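Local coordinates for LRR receptor-like serine/threonine-protein kinase RGI3 (Arabidopsis thaliana, PDB 5HZ0) that acts as a receptor for RGF peptide hormones that maintain the root stem cell niche, this chain being the extracellular leucine-rich repeat part of the receptor kinase, at residues A[213-218]-A[237-242]; A[166-171]-A[190-195]; A[533-538]-A[558-563]; A[598-603]-A[621-626]; A[416-421]-A[440-445]. The protein carries 5 engineered substitutions. All coordinates share one frame; numbering follows the deposited sequence.

How the contacts relate
Followed from the N terminus, contact 2 comes first, then contacts 1, 5, 3 and 4. Each closes one loop of 17 to 19 residues by laying a segment beside its counterpart one repeat later. The five run in series, so none nests in or crosses another. Contacts 2 and 1 join consecutive turns that follow the strands 162-164 to 234-236, on the peptide-binding side, and touch each other through Gln-215 and Thr-191. Contact 5, about 47 Å from contact 1 centre to centre, and contact 3 stack 3-10 turns. Contact 4 ties the last turns of the solenoid, and Ile-558 of contact 3 packs on its Phe-601.

Contact 1 of 5, residues A[213-218]-A[237-242]; sequences LYQNSI and LWQNNL
The carbonyl O of Leu-213 is gripped by two side-chain amides approaching from opposite faces of its plane. Asn-240 ND2 reaches it across the contact at 3.0 Å, with an N-H...O angle of 163°, and Asn-216 ND2 of the same turn lies 2.7 Å from Leu-213 O. Asn-240 ND2 also donates to Leu-237 O at 3.2 Å, while Asn-240 OD1 takes a weak bond from Ile-218 N at 3.0 Å. One buried amide therefore binds its own turn and the preceding one, which is the asparagine ladder of leucine-rich repeats. Backbone bonds flank it: Gln-215 N donates to Trp-238 O at 2.8 Å and Asn-241 N to Ile-218 O at 2.7 Å. Beside them the rings of Tyr-214 and Trp-238 form an offset stack, the Tyr-214 centroid 4.3 Å from that of the Trp-238 five-membered ring and the planes only 9° apart. In both residues CG lies between the backbone N and the carbonyl carbon (chi1 near 65°), which sends the two rings out side by side. Tyr-214 OH and Trp-238 NE1 each hydrogen-bond the backbone of the bound peptide. With an alanine at Trp-238, one face of Tyr-214 is likely to lose its stacking partner, and the peptide backbone the indole N-H bond. The chemistry thus divides the contact: buried amides bridge the backbones of consecutive repeats, and the stacked aromatics present polar groups to the hormone.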
# COMPACT_ATOMS: atom_id res chain seq x y z
N LEU A 213 -7.28 16.50 8.38
CA LEU A 213 -5.95 17.08 8.51
C LEU A 213 -4.79 16.15 8.13
O LEU A 213 -3.66 16.38 8.54
CB LEU A 213 -5.76 17.69 9.90
CG LEU A 213 -6.86 18.73 10.15
CD1 LEU A 213 -6.81 19.28 11.55
CD2 LEU A 213 -6.76 19.86 9.10
N TYR A 214 -5.08 15.03 7.49
CA TYR A 214 -4.02 14.04 7.27
C TYR A 214 -2.85 14.50 6.38
O TYR A 214 -2.96 15.48 5.62
CB TYR A 214 -4.59 12.70 6.78
CG TYR A 214 -5.26 12.73 5.42
CD1 TYR A 214 -6.61 13.05 5.29
CD2 TYR A 214 -4.56 12.40 4.28
CE1 TYR A 214 -7.23 13.06 4.05
CE2 TYR A 214 -5.16 12.40 3.05
CZ TYR A 214 -6.49 12.73 2.93
OH TYR A 214 -7.07 12.73 1.69
N GLN A 215 -1.71 13.82 6.51
CA GLN A 215 -0.50 14.14 5.74
C GLN A 215 0.00 15.58 5.89
O GLN A 215 0.23 16.29 4.92
CB GLN A 215 -0.69 13.77 4.28
CG GLN A 215 -0.74 12.28 4.07
CD GLN A 215 -0.75 11.91 2.62
OE1 GLN A 215 -1.47 12.51 1.82
NE2 GLN A 215 0.06 10.92 2.25
N ASN A 216 0.17 16.00 7.14
CA ASN A 216 0.81 17.26 7.46
C ASN A 216 1.85 16.93 8.52
O ASN A 216 2.21 15.76 8.68
CB ASN A 216 -0.17 18.29 8.00
CG ASN A 216 -1.17 18.73 6.96
OD1 ASN A 216 -0.84 19.52 6.08
ND2 ASN A 216 -2.40 18.21 7.04
N SER A 217 2.41 17.95 9.14
CA SER A 217 3.32 17.80 10.27
C SER A 217 2.76 18.08 11.65
O SER A 217 3.51 18.30 12.58
CB SER A 217 4.66 18.47 10.00
OG SER A 217 5.26 17.84 8.89
N ILE A 218 1.44 18.18 11.75
CA ILE A 218 0.78 18.57 12.99
C ILE A 218 1.31 17.81 14.20
O ILE A 218 1.51 16.60 14.16
CB ILE A 218 -0.75 18.36 12.91
CG1 ILE A 218 -1.37 19.31 11.87
CG2 ILE A 218 -1.41 18.55 14.28
CD1 ILE A 218 -2.85 19.06 11.63
N LEU A 237 -6.95 12.11 10.70
CA LEU A 237 -5.78 12.77 11.25
C LEU A 237 -4.49 12.02 10.92
O LEU A 237 -3.47 12.27 11.48
CB LEU A 237 -6.00 12.94 12.76
CG LEU A 237 -7.14 13.76 13.37
CD1 LEU A 237 -6.89 13.92 14.74
CD2 LEU A 237 -7.29 15.08 12.77
N TRP A 238 -4.57 11.08 10.03
CA TRP A 238 -3.45 10.20 9.70
C TRP A 238 -2.19 10.84 9.06
O TRP A 238 -2.27 11.68 8.19
CB TRP A 238 -3.87 8.91 8.92
CG TRP A 238 -4.43 9.10 7.55
CD1 TRP A 238 -5.69 9.40 7.25
CD2 TRP A 238 -3.75 9.00 6.31
NE1 TRP A 238 -5.86 9.50 5.94
CE2 TRP A 238 -4.69 9.23 5.32
CE3 TRP A 238 -2.44 8.72 5.93
CZ2 TRP A 238 -4.37 9.23 3.98
CZ3 TRP A 238 -2.14 8.68 4.63
CH2 TRP A 238 -3.09 8.93 3.65
N GLN A 239 -1.04 10.31 9.46
CA GLN A 239 0.27 10.76 9.04
C GLN A 239 0.71 12.20 9.39
O GLN A 239 0.86 13.02 8.59
CB GLN A 239 0.43 10.47 7.57
CG GLN A 239 1.76 10.62 7.09
CD GLN A 239 1.95 10.12 5.74
OE1 GLN A 239 1.75 8.96 5.45
NE2 GLN A 239 2.39 10.97 4.89
N ASN A 240 0.82 12.40 10.68
CA ASN A 240 1.16 13.62 11.35
C ASN A 240 2.11 13.27 12.48
O ASN A 240 2.54 12.20 12.56
CB ASN A 240 -0.11 14.32 11.84
CG ASN A 240 -0.74 15.16 10.79
OD1 ASN A 240 -0.22 16.11 10.44
ND2 ASN A 240 -1.87 14.79 10.31
N ASN A 241 2.48 14.22 13.33
CA ASN A 241 3.32 14.02 14.50
C ASN A 241 2.60 13.89 15.83
O ASN A 241 3.19 14.11 16.88
CB ASN A 241 4.49 15.00 14.54
CG ASN A 241 5.34 14.90 13.30
OD1 ASN A 241 5.69 13.80 12.88
ND2 ASN A 241 5.62 16.02 12.67
N LEU A 242 1.29 13.67 15.77
CA LEU A 242 0.44 13.67 16.97
C LEU A 242 0.96 12.77 18.10
O LEU A 242 1.45 11.66 17.89
CB LEU A 242 -1.00 13.33 16.63
CG LEU A 242 -1.71 14.32 15.68
CD1 LEU A 242 -2.96 13.68 15.08
CD2 LEU A 242 -2.04 15.62 16.39

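Contact 2 of 5, residues A[166-171]-A[190-195]; sequences AETSLS and YTSLLS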
# COMPACT_ATOMS: atom_id res chain seq x y z
N ALA A 166 -6.86 21.56 0.63
CA ALA A 166 -6.03 20.37 0.50
C ALA A 166 -5.01 20.44 -0.63
O ALA A 166 -5.22 21.10 -1.64
CB ALA A 166 -6.91 19.14 0.32
N GLU A 167 -3.89 19.73 -0.46
CA GLU A 167 -2.80 19.73 -1.44
C GLU A 167 -2.32 21.13 -1.79
O GLU A 167 -2.18 21.50 -2.95
CB GLU A 167 -3.16 18.92 -2.69
CG GLU A 167 -3.04 17.45 -2.43
CD GLU A 167 -3.29 16.62 -3.65
OE1 GLU A 167 -2.85 17.03 -4.74
OE2 GLU A 167 -3.92 15.55 -3.52
N THR A 168 -2.11 21.91 -0.74
CA THR A 168 -1.51 23.22 -0.88
C THR A 168 -0.26 23.25 -0.02
O THR A 168 0.08 22.28 0.66
CB THR A 168 -2.47 24.33 -0.40
OG1 THR A 168 -2.80 24.11 0.97
CG2 THR A 168 -3.74 24.33 -1.24
N SER A 169 0.44 24.37 -0.05
CA SER A 169 1.60 24.57 0.80
C SER A 169 1.28 25.31 2.10
O SER A 169 2.17 25.83 2.76
CB SER A 169 2.76 25.16 0.02
OG SER A 169 3.16 24.23 -0.97
N LEU A 170 -0.01 25.43 2.41
CA LEU A 170 -0.44 26.07 3.65
C LEU A 170 0.31 25.50 4.85
O LEU A 170 0.37 24.27 5.03
CB LEU A 170 -1.93 25.89 3.86
CG LEU A 170 -2.62 27.20 4.24
CD1 LEU A 170 -2.89 28.04 3.01
CD2 LEU A 170 -3.88 26.90 4.99
N SER A 171 0.86 26.39 5.66
CA SER A 171 1.75 25.99 6.74
C SER A 171 1.33 26.62 8.05
O SER A 171 0.34 27.33 8.10
CB SER A 171 3.18 26.42 6.43
OG SER A 171 3.28 27.84 6.35
N TYR A 190 -5.52 18.74 3.78
CA TYR A 190 -4.77 17.51 3.88
C TYR A 190 -3.73 17.45 2.78
O TYR A 190 -3.93 18.04 1.71
CB TYR A 190 -5.70 16.27 3.85
CG TYR A 190 -6.60 16.15 2.63
CD1 TYR A 190 -6.12 15.65 1.43
CD2 TYR A 190 -7.95 16.53 2.70
CE1 TYR A 190 -6.95 15.53 0.33
CE2 TYR A 190 -8.78 16.42 1.60
CZ TYR A 190 -8.28 15.93 0.42
OH TYR A 190 -9.10 15.82 -0.68
N THR A 191 -2.63 16.74 3.06
CA THR A 191 -1.50 16.69 2.15
C THR A 191 -1.02 18.11 1.90
O THR A 191 -0.95 18.59 0.77
CB THR A 191 -1.87 15.97 0.85
OG1 THR A 191 -2.72 14.84 1.16
CG2 THR A 191 -0.62 15.50 0.10
N SER A 192 -0.74 18.79 3.00
CA SER A 192 -0.27 20.18 3.01
C SER A 192 0.94 20.32 3.92
O SER A 192 1.60 19.32 4.24
CB SER A 192 -1.39 21.15 3.42
OG SER A 192 -2.26 21.42 2.33
N LEU A 193 1.30 21.56 4.24
CA LEU A 193 2.44 21.88 5.10
C LEU A 193 2.17 22.23 6.58
O LEU A 193 3.06 22.75 7.25
CB LEU A 193 3.38 22.90 4.44
CG LEU A 193 3.95 22.37 3.11
CD1 LEU A 193 4.95 23.35 2.50
CD2 LEU A 193 4.56 21.00 3.29
N LEU A 194 0.95 22.05 7.06
CA LEU A 194 0.61 22.40 8.45
C LEU A 194 1.51 21.79 9.54
O LEU A 194 1.92 20.63 9.45
CB LEU A 194 -0.82 22.00 8.76
CG LEU A 194 -1.95 22.63 7.96
CD1 LEU A 194 -3.25 21.96 8.37
CD2 LEU A 194 -2.01 24.15 8.19
N SER A 195 1.78 22.58 10.58
CA SER A 195 2.51 22.12 11.76
C SER A 195 1.96 22.79 13.01
O SER A 195 1.06 23.62 12.93
CB SER A 195 4.03 22.35 11.64
OG SER A 195 4.36 23.50 10.86
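The Tyr-190 ring carries the methyl of Ala-166 over the centre of one face, CB lying 3.4 Å from the ring centroid and 7° off its normal. Against the opposite face stacks Tyr-214 of the next repeat, and Thr-191 OG1, hydrogen-bonded to Gln-215 OE1, lies in the ring plane at the edge. CG between the backbone N and the carbonyl carbon (chi1 56°) brings a ring face against Ala-166 CB, and the Tyr-190 OH hydrogen-bonds the backbone of the bound peptide. A leucine at Tyr-190 has no hydroxyl and would probably leave the peptide backbone without this hydrogen-bond partner, and Ala-166 and Tyr-214 without the flat surface between them. Next to the ring, Glu-167 N donates to Tyr-190 O at 2.8 Å, nearly straight at 168°. The Glu-167 chain runs alongside Thr-191, its CG 3.8 Å from Thr-191 CB, and carries OE2 to the peptide backbone. Deeper in, Ser-192 OG lies 3.0 Å from Thr-168 O and 3.1 Å from Thr-168 OG1, which hydrogen-bonds Leu-165 O. Further along, Leu-193 N makes a weak bond to Leu-170 O at 3.0 Å. Thr-168 and Ser-192 hold the positions that Asn-216 and Asn-240 hold in the next two repeats, consistent with hydroxyl side chains standing in for the asparagines of the leucine-rich repeat ladder; the contact includes three residues of the peptide-recognition motif, Ala-166, Glu-167 and Tyr-190.

Contact 3 of 5, residues A[533-538]-A[558-563]; sequences IPDELG and IPSRFS
Asp-535 and Arg-561 supply the ionic part of the contact. Asp-535 OD2 lies 3.4 Å from Arg-561 NH2 and 3.5 Å from Arg-561 NE, at the edge of the guanidinium and in its plane. In this salt bridge, weak in both its bonds, the carboxylate stands 83° from the guanidinium plane and a single oxygen faces both N-H groups. The arginine reaches it with CG opposite the backbone N (chi1 -165°) and a chain then bent at chi2 and chi3, which folds the group back over the earlier turn. Apolar packing forms the second part. Ile-533 CG2 meets Phe-562 CZ at 3.9 Å, and Ile-533 CB lies 4.0 Å from Pro-559 CD, each pair crossing at about a right angle. Leu-537 CB comes to the ring edge of Phe-562, 3.9 Å from CE1. The third part is close backbone packing at Gly-538, whose CA is 4.5 Å from Phe-562 CA; a side chain there would point toward the 560-563 turn. Paired 3-10 turns, 536-538 and 560-563, each preceded by an Ile-Pro step (Ile-533/Pro-534 and Ile-558/Pro-559), mark the non-strand side of the plant leucine-rich repeat solenoid: the first leads toward strand 546-548 and the second toward strand 570-572, while Glu-536, in a salt bridge with Arg-511, and Leu-537, packed on Ile-513, link the pair to the preceding repeat.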
# COMPACT_ATOMS: atom_id res chain seq x y z
N ILE A 533 27.37 -32.34 -14.65
CA ILE A 533 26.49 -31.24 -14.94
C ILE A 533 26.14 -31.38 -16.41
O ILE A 533 27.02 -31.32 -17.26
CB ILE A 533 27.19 -29.88 -14.74
CG1 ILE A 533 27.92 -29.81 -13.39
CG2 ILE A 533 26.20 -28.75 -14.91
CD1 ILE A 533 28.69 -28.48 -13.19
N PRO A 534 24.85 -31.60 -16.72
CA PRO A 534 24.41 -31.81 -18.10
C PRO A 534 24.59 -30.58 -18.97
O PRO A 534 24.71 -29.47 -18.45
CB PRO A 534 22.92 -32.14 -17.96
CG PRO A 534 22.52 -31.57 -16.63
CD PRO A 534 23.74 -31.73 -15.75
N ASP A 535 24.64 -30.78 -20.28
CA ASP A 535 24.79 -29.68 -21.23
C ASP A 535 23.52 -28.85 -21.24
O ASP A 535 23.53 -27.66 -21.54
CB ASP A 535 25.04 -30.25 -22.63
CG ASP A 535 26.22 -29.58 -23.33
OD1 ASP A 535 27.11 -29.04 -22.64
OD2 ASP A 535 26.25 -29.60 -24.59
N GLU A 536 22.41 -29.50 -20.90
CA GLU A 536 21.10 -28.87 -20.89
C GLU A 536 21.00 -27.63 -20.01
O GLU A 536 20.31 -26.68 -20.36
CB GLU A 536 20.02 -29.88 -20.51
CG GLU A 536 19.66 -30.85 -21.63
CD GLU A 536 20.70 -31.94 -21.81
OE1 GLU A 536 21.53 -32.13 -20.90
OE2 GLU A 536 20.66 -32.63 -22.85
N LEU A 537 21.69 -27.62 -18.87
CA LEU A 537 21.64 -26.45 -17.98
C LEU A 537 22.10 -25.17 -18.68
O LEU A 537 21.66 -24.08 -18.31
CB LEU A 537 22.46 -26.69 -16.71
CG LEU A 537 21.90 -27.73 -15.74
CD1 LEU A 537 22.87 -28.01 -14.61
CD2 LEU A 537 20.55 -27.28 -15.17
N GLY A 538 22.95 -25.29 -19.69
CA GLY A 538 23.44 -24.14 -20.42
C GLY A 538 22.47 -23.63 -21.48
O GLY A 538 22.66 -22.57 -22.07
N ILE A 558 33.08 -28.26 -16.50
CA ILE A 558 32.03 -27.30 -16.79
C ILE A 558 31.66 -27.43 -18.26
O ILE A 558 32.48 -27.24 -19.14
CB ILE A 558 32.49 -25.86 -16.48
CG1 ILE A 558 32.62 -25.66 -14.97
CG2 ILE A 558 31.50 -24.86 -17.03
CD1 ILE A 558 33.14 -24.31 -14.58
N PRO A 559 30.40 -27.80 -18.54
CA PRO A 559 29.94 -28.00 -19.92
C PRO A 559 30.14 -26.77 -20.81
O PRO A 559 29.91 -25.64 -20.37
CB PRO A 559 28.44 -28.30 -19.75
CG PRO A 559 28.11 -27.86 -18.35
CD PRO A 559 29.34 -28.05 -17.55
N SER A 560 30.58 -27.00 -22.05
CA SER A 560 30.85 -25.93 -23.00
C SER A 560 29.62 -25.07 -23.24
O SER A 560 29.72 -23.85 -23.44
CB SER A 560 31.39 -26.50 -24.32
OG SER A 560 30.42 -27.26 -25.01
N ARG A 561 28.45 -25.69 -23.17
CA ARG A 561 27.20 -24.95 -23.34
C ARG A 561 27.06 -23.80 -22.33
O ARG A 561 26.31 -22.87 -22.55
CB ARG A 561 26.00 -25.88 -23.24
CG ARG A 561 24.70 -25.27 -23.76
CD ARG A 561 24.63 -25.31 -25.27
NE ARG A 561 24.77 -26.68 -25.76
CZ ARG A 561 24.13 -27.17 -26.82
NH1 ARG A 561 23.31 -26.40 -27.52
NH2 ARG A 561 24.32 -28.43 -27.19
N PHE A 562 27.81 -23.88 -21.22
CA PHE A 562 27.78 -22.84 -20.19
C PHE A 562 28.19 -21.47 -20.72
O PHE A 562 27.92 -20.45 -20.09
CB PHE A 562 28.64 -23.21 -18.99
CG PHE A 562 27.87 -23.80 -17.84
CD1 PHE A 562 26.79 -24.64 -18.06
CD2 PHE A 562 28.25 -23.53 -16.53
CE1 PHE A 562 26.09 -25.20 -16.99
CE2 PHE A 562 27.56 -24.08 -15.46
CZ PHE A 562 26.48 -24.91 -15.69
N SER A 563 28.85 -21.44 -21.88
CA SER A 563 29.22 -20.16 -22.48
C SER A 563 27.97 -19.40 -22.94
O SER A 563 28.01 -18.19 -23.16
CB SER A 563 30.19 -20.36 -23.64
OG SER A 563 29.66 -21.25 -24.60

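Contact 4 of 5, residues A[598-603]-A[621-626]; sequences YNDFSG and SNRGLY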
# COMPACT_ATOMS: atom_id res chain seq x y z
N TYR A 598 37.33 -24.95 -3.79
CA TYR A 598 37.21 -26.35 -3.39
C TYR A 598 36.72 -27.26 -4.51
O TYR A 598 35.74 -27.97 -4.37
CB TYR A 598 36.40 -26.51 -2.10
CG TYR A 598 37.01 -25.76 -0.95
CD1 TYR A 598 37.96 -26.35 -0.11
CD2 TYR A 598 36.67 -24.42 -0.71
CE1 TYR A 598 38.53 -25.64 0.94
CE2 TYR A 598 37.23 -23.71 0.33
CZ TYR A 598 38.16 -24.33 1.15
OH TYR A 598 38.71 -23.61 2.19
N ASN A 599 37.42 -27.20 -5.63
CA ASN A 599 37.20 -28.12 -6.72
C ASN A 599 38.55 -28.67 -7.15
O ASN A 599 39.57 -28.41 -6.51
CB ASN A 599 36.48 -27.45 -7.90
CG ASN A 599 34.96 -27.53 -7.79
OD1 ASN A 599 34.37 -28.61 -7.92
ND2 ASN A 599 34.31 -26.38 -7.58
N ASP A 600 38.54 -29.49 -8.20
CA ASP A 600 39.75 -30.03 -8.81
C ASP A 600 40.23 -29.28 -10.06
O ASP A 600 40.90 -29.86 -10.89
CB ASP A 600 39.64 -31.54 -9.03
CG ASP A 600 39.58 -32.32 -7.73
OD1 ASP A 600 40.42 -32.06 -6.84
OD2 ASP A 600 38.69 -33.20 -7.58
N PHE A 601 39.74 -28.06 -10.27
CA PHE A 601 40.12 -27.24 -11.43
C PHE A 601 41.63 -26.99 -11.51
O PHE A 601 42.34 -26.96 -10.51
CB PHE A 601 39.41 -25.87 -11.40
CG PHE A 601 37.92 -25.92 -11.56
CD1 PHE A 601 37.33 -26.56 -12.64
CD2 PHE A 601 37.09 -25.29 -10.63
CE1 PHE A 601 35.94 -26.58 -12.78
CE2 PHE A 601 35.71 -25.32 -10.76
CZ PHE A 601 35.13 -25.96 -11.83
N SER A 602 42.11 -26.82 -12.74
CA SER A 602 43.52 -26.55 -13.00
C SER A 602 43.63 -25.82 -14.32
O SER A 602 42.73 -25.90 -15.15
CB SER A 602 44.32 -27.85 -13.04
OG SER A 602 44.29 -28.43 -14.32
N GLY A 603 44.75 -25.14 -14.55
CA GLY A 603 44.91 -24.31 -15.73
C GLY A 603 45.00 -22.82 -15.44
O GLY A 603 44.82 -22.36 -14.30
N SER A 621 42.49 -23.59 -3.20
CA SER A 621 41.72 -24.79 -2.87
C SER A 621 41.48 -25.70 -4.07
O SER A 621 40.87 -26.76 -3.93
CB SER A 621 40.38 -24.43 -2.21
OG SER A 621 39.62 -23.57 -3.03
N ASN A 622 41.94 -25.28 -5.24
CA ASN A 622 41.85 -26.10 -6.44
C ASN A 622 43.10 -26.94 -6.72
O ASN A 622 43.94 -27.13 -5.85
CB ASN A 622 41.45 -25.25 -7.65
CG ASN A 622 39.97 -24.95 -7.69
OD1 ASN A 622 39.17 -25.77 -8.16
ND2 ASN A 622 39.59 -23.78 -7.20
N ARG A 623 43.21 -27.49 -7.93
CA ARG A 623 44.30 -28.38 -8.25
C ARG A 623 45.49 -27.66 -8.90
O ARG A 623 46.60 -27.74 -8.41
CB ARG A 623 43.80 -29.52 -9.14
CG ARG A 623 44.85 -30.54 -9.47
CD ARG A 623 44.32 -31.55 -10.46
NE ARG A 623 43.25 -32.38 -9.90
CZ ARG A 623 42.49 -33.20 -10.63
NH1 ARG A 623 42.68 -33.30 -11.95
NH2 ARG A 623 41.54 -33.93 -10.06
N GLY A 624 45.27 -27.09 -10.08
CA GLY A 624 46.20 -26.24 -10.79
C GLY A 624 45.91 -24.79 -11.17
O GLY A 624 46.39 -24.38 -12.22
N LEU A 625 45.03 -24.06 -10.49
CA LEU A 625 44.60 -22.76 -11.02
C LEU A 625 45.58 -21.61 -10.81
O LEU A 625 46.12 -21.45 -9.72
CB LEU A 625 43.23 -22.34 -10.47
CG LEU A 625 41.98 -23.00 -11.06
CD1 LEU A 625 40.73 -22.41 -10.42
CD2 LEU A 625 41.94 -22.81 -12.56
N TYR A 626 45.82 -20.81 -11.85
CA TYR A 626 46.68 -19.64 -11.63
C TYR A 626 46.43 -18.53 -12.64
O TYR A 626 46.03 -18.81 -13.76
CB TYR A 626 48.17 -20.04 -11.68
CG TYR A 626 48.63 -20.49 -13.04
CD1 TYR A 626 48.32 -21.76 -13.51
CD2 TYR A 626 49.37 -19.64 -13.86
CE1 TYR A 626 48.73 -22.17 -14.76
CE2 TYR A 626 49.78 -20.05 -15.11
CZ TYR A 626 49.47 -21.32 -15.55
OH TYR A 626 49.86 -21.74 -16.79
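The C-terminal end of the leucine-rich repeat solenoid is tied here, where residues 598-603 pair with 621-626 and run into the two-stranded parallel sheet of strands 604-605 and 624-627. At the entry, Tyr-598 N donates to Ser-621 OG at 2.8 Å, almost straight at 174°. Lying between its own backbone N and carbonyl carbon (chi1 56°), that OG is turned to Tyr-598 N. The backbone, for its part, brings Ser-621 CB over the centre of one face of the Tyr-598 ring, a CH-pi contact. Asn-622 continues the asparagine ladder: its OD1 takes a weak bond from Phe-601 N at 3.2 Å, while its ND2 turns to the backbone carbonyls of Ile-596 and Asp-618. Phe-601 O is gripped by two consecutive amides, Arg-623 N at 2.8 Å and Gly-624 N at 3.0 Å. Both lie in the carbonyl plane, the second on a lone pair. The parallel pairing then proceeds through Gly-603 N to Gly-624 O at 2.9 Å and Tyr-626 N to Gly-603 O at 3.1 Å. Backbone angles at Gly-603, with phi 113°, would jam any side chain against the preceding carbonyl, which calls for glycine there. Arg-623 NH2 forms a long salt bridge with Asp-600 OD2, and Asp-600 CB lies over a face of the guanidinium. Phe-601 CB packs on Leu-625 CD1 at 3.8 Å.

Contact 5 of 5, residues A[416-421]-A[440-445]; sequences SEIGNL and PAISGC
Cys-445 turns its short side chain onto the backbone of the preceding repeat. Its CB lies 3.8 Å from Leu-421 O. The sulfur, set opposite its own carbonyl carbon (chi1 -51°), continues inward: SG comes 3.4 Å from Ile-418 O and 4.1 Å from Gly-419 CA. The thiol thus rests on the C-terminal end of the 3-10 turn 416-420. No hydrogen bond crosses between the two segments, so packing carries the contact. Gly-419 lies at its centre, where CA makes a CA-H...O contact of 3.2 Å with Ala-441 O; a side chain on this glycine would point toward the 440-444 turn. On the buried side Ile-418 CG2 and Ile-442 CG1 meet more loosely at 4.4 Å, and toward the outside the methyl of Ala-441 faces Ser-416. The carbonyl oxygens of Gly-419 and Gly-444 lie close together and share Lys-422 as a partner: Lys-422 NZ donates to Gly-444 O and, weakly, to Gly-419 O. Each turn keeps its own spacing through bonds such as Gly-419 N to Ser-416 O at 3.0 Å. Matching 3-10 turns, 416-420 and 440-444, laid one repeat apart with glycines where their backbones meet, are characteristic of the helical side of a plant leucine-rich repeat solenoid, away from its strands.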
# COMPACT_ATOMS: atom_id res chain seq x y z
N SER A 416 -3.85 -32.96 3.01
CA SER A 416 -4.08 -33.16 1.59
C SER A 416 -5.25 -32.35 1.02
O SER A 416 -5.32 -32.05 -0.18
CB SER A 416 -4.32 -34.64 1.34
OG SER A 416 -4.74 -34.85 0.02
N GLU A 417 -6.19 -31.99 1.89
CA GLU A 417 -7.37 -31.26 1.45
C GLU A 417 -7.06 -29.81 1.06
O GLU A 417 -7.94 -29.07 0.64
CB GLU A 417 -8.53 -31.38 2.45
CG GLU A 417 -8.10 -31.38 3.88
CD GLU A 417 -7.66 -32.74 4.35
OE1 GLU A 417 -6.44 -32.91 4.57
OE2 GLU A 417 -8.51 -33.63 4.50
N ILE A 418 -5.81 -29.40 1.22
CA ILE A 418 -5.41 -28.10 0.72
C ILE A 418 -5.52 -28.12 -0.80
O ILE A 418 -5.65 -27.08 -1.44
CB ILE A 418 -3.97 -27.72 1.18
CG1 ILE A 418 -3.71 -26.23 0.95
CG2 ILE A 418 -2.94 -28.59 0.50
CD1 ILE A 418 -2.40 -25.75 1.52
N GLY A 419 -5.52 -29.32 -1.37
CA GLY A 419 -5.70 -29.47 -2.80
C GLY A 419 -7.07 -29.01 -3.25
O GLY A 419 -7.32 -28.81 -4.44
N ASN A 420 -7.96 -28.84 -2.29
CA ASN A 420 -9.33 -28.41 -2.55
C ASN A 420 -9.45 -26.92 -2.90
O ASN A 420 -10.48 -26.48 -3.42
CB ASN A 420 -10.18 -28.72 -1.33
CG ASN A 420 -11.63 -28.90 -1.66
OD1 ASN A 420 -11.99 -29.42 -2.72
ND2 ASN A 420 -12.50 -28.45 -0.76
N LEU A 421 -8.39 -26.15 -2.63
CA LEU A 421 -8.47 -24.70 -2.77
C LEU A 421 -8.02 -24.23 -4.15
O LEU A 421 -6.84 -24.32 -4.48
CB LEU A 421 -7.64 -24.01 -1.70
CG LEU A 421 -7.90 -24.42 -0.25
CD1 LEU A 421 -7.05 -23.56 0.68
CD2 LEU A 421 -9.38 -24.29 0.08
N PRO A 440 0.56 -35.21 -2.78
CA PRO A 440 0.30 -35.21 -4.23
C PRO A 440 -0.92 -34.37 -4.59
O PRO A 440 -0.97 -33.72 -5.64
CB PRO A 440 0.00 -36.69 -4.53
CG PRO A 440 0.72 -37.43 -3.50
CD PRO A 440 0.77 -36.57 -2.26
N ALA A 441 -1.90 -34.36 -3.69
CA ALA A 441 -3.15 -33.64 -3.91
C ALA A 441 -2.95 -32.13 -4.08
O ALA A 441 -3.85 -31.44 -4.56
CB ALA A 441 -4.13 -33.92 -2.79
N ILE A 442 -1.80 -31.60 -3.67
CA ILE A 442 -1.55 -30.18 -3.87
C ILE A 442 -1.52 -29.85 -5.37
O ILE A 442 -1.61 -28.68 -5.75
CB ILE A 442 -0.28 -29.68 -3.14
CG1 ILE A 442 -0.31 -28.16 -3.01
CG2 ILE A 442 0.98 -30.13 -3.85
CD1 ILE A 442 0.97 -27.55 -2.46
N SER A 443 -1.45 -30.88 -6.21
CA SER A 443 -1.56 -30.71 -7.66
C SER A 443 -2.90 -30.10 -8.04
O SER A 443 -3.11 -29.67 -9.18
CB SER A 443 -1.44 -32.07 -8.35
OG SER A 443 -2.56 -32.88 -8.02
N GLY A 444 -3.82 -30.10 -7.09
CA GLY A 444 -5.15 -29.54 -7.28
C GLY A 444 -5.27 -28.05 -7.05
O GLY A 444 -6.35 -27.49 -7.26
N CYS A 445 -4.20 -27.38 -6.64
CA CYS A 445 -4.33 -25.94 -6.52
C CYS A 445 -3.91 -25.40 -7.86
O CYS A 445 -2.72 -25.18 -8.12
CB CYS A 445 -3.38 -25.41 -5.44
SG CYS A 445 -3.45 -26.24 -3.85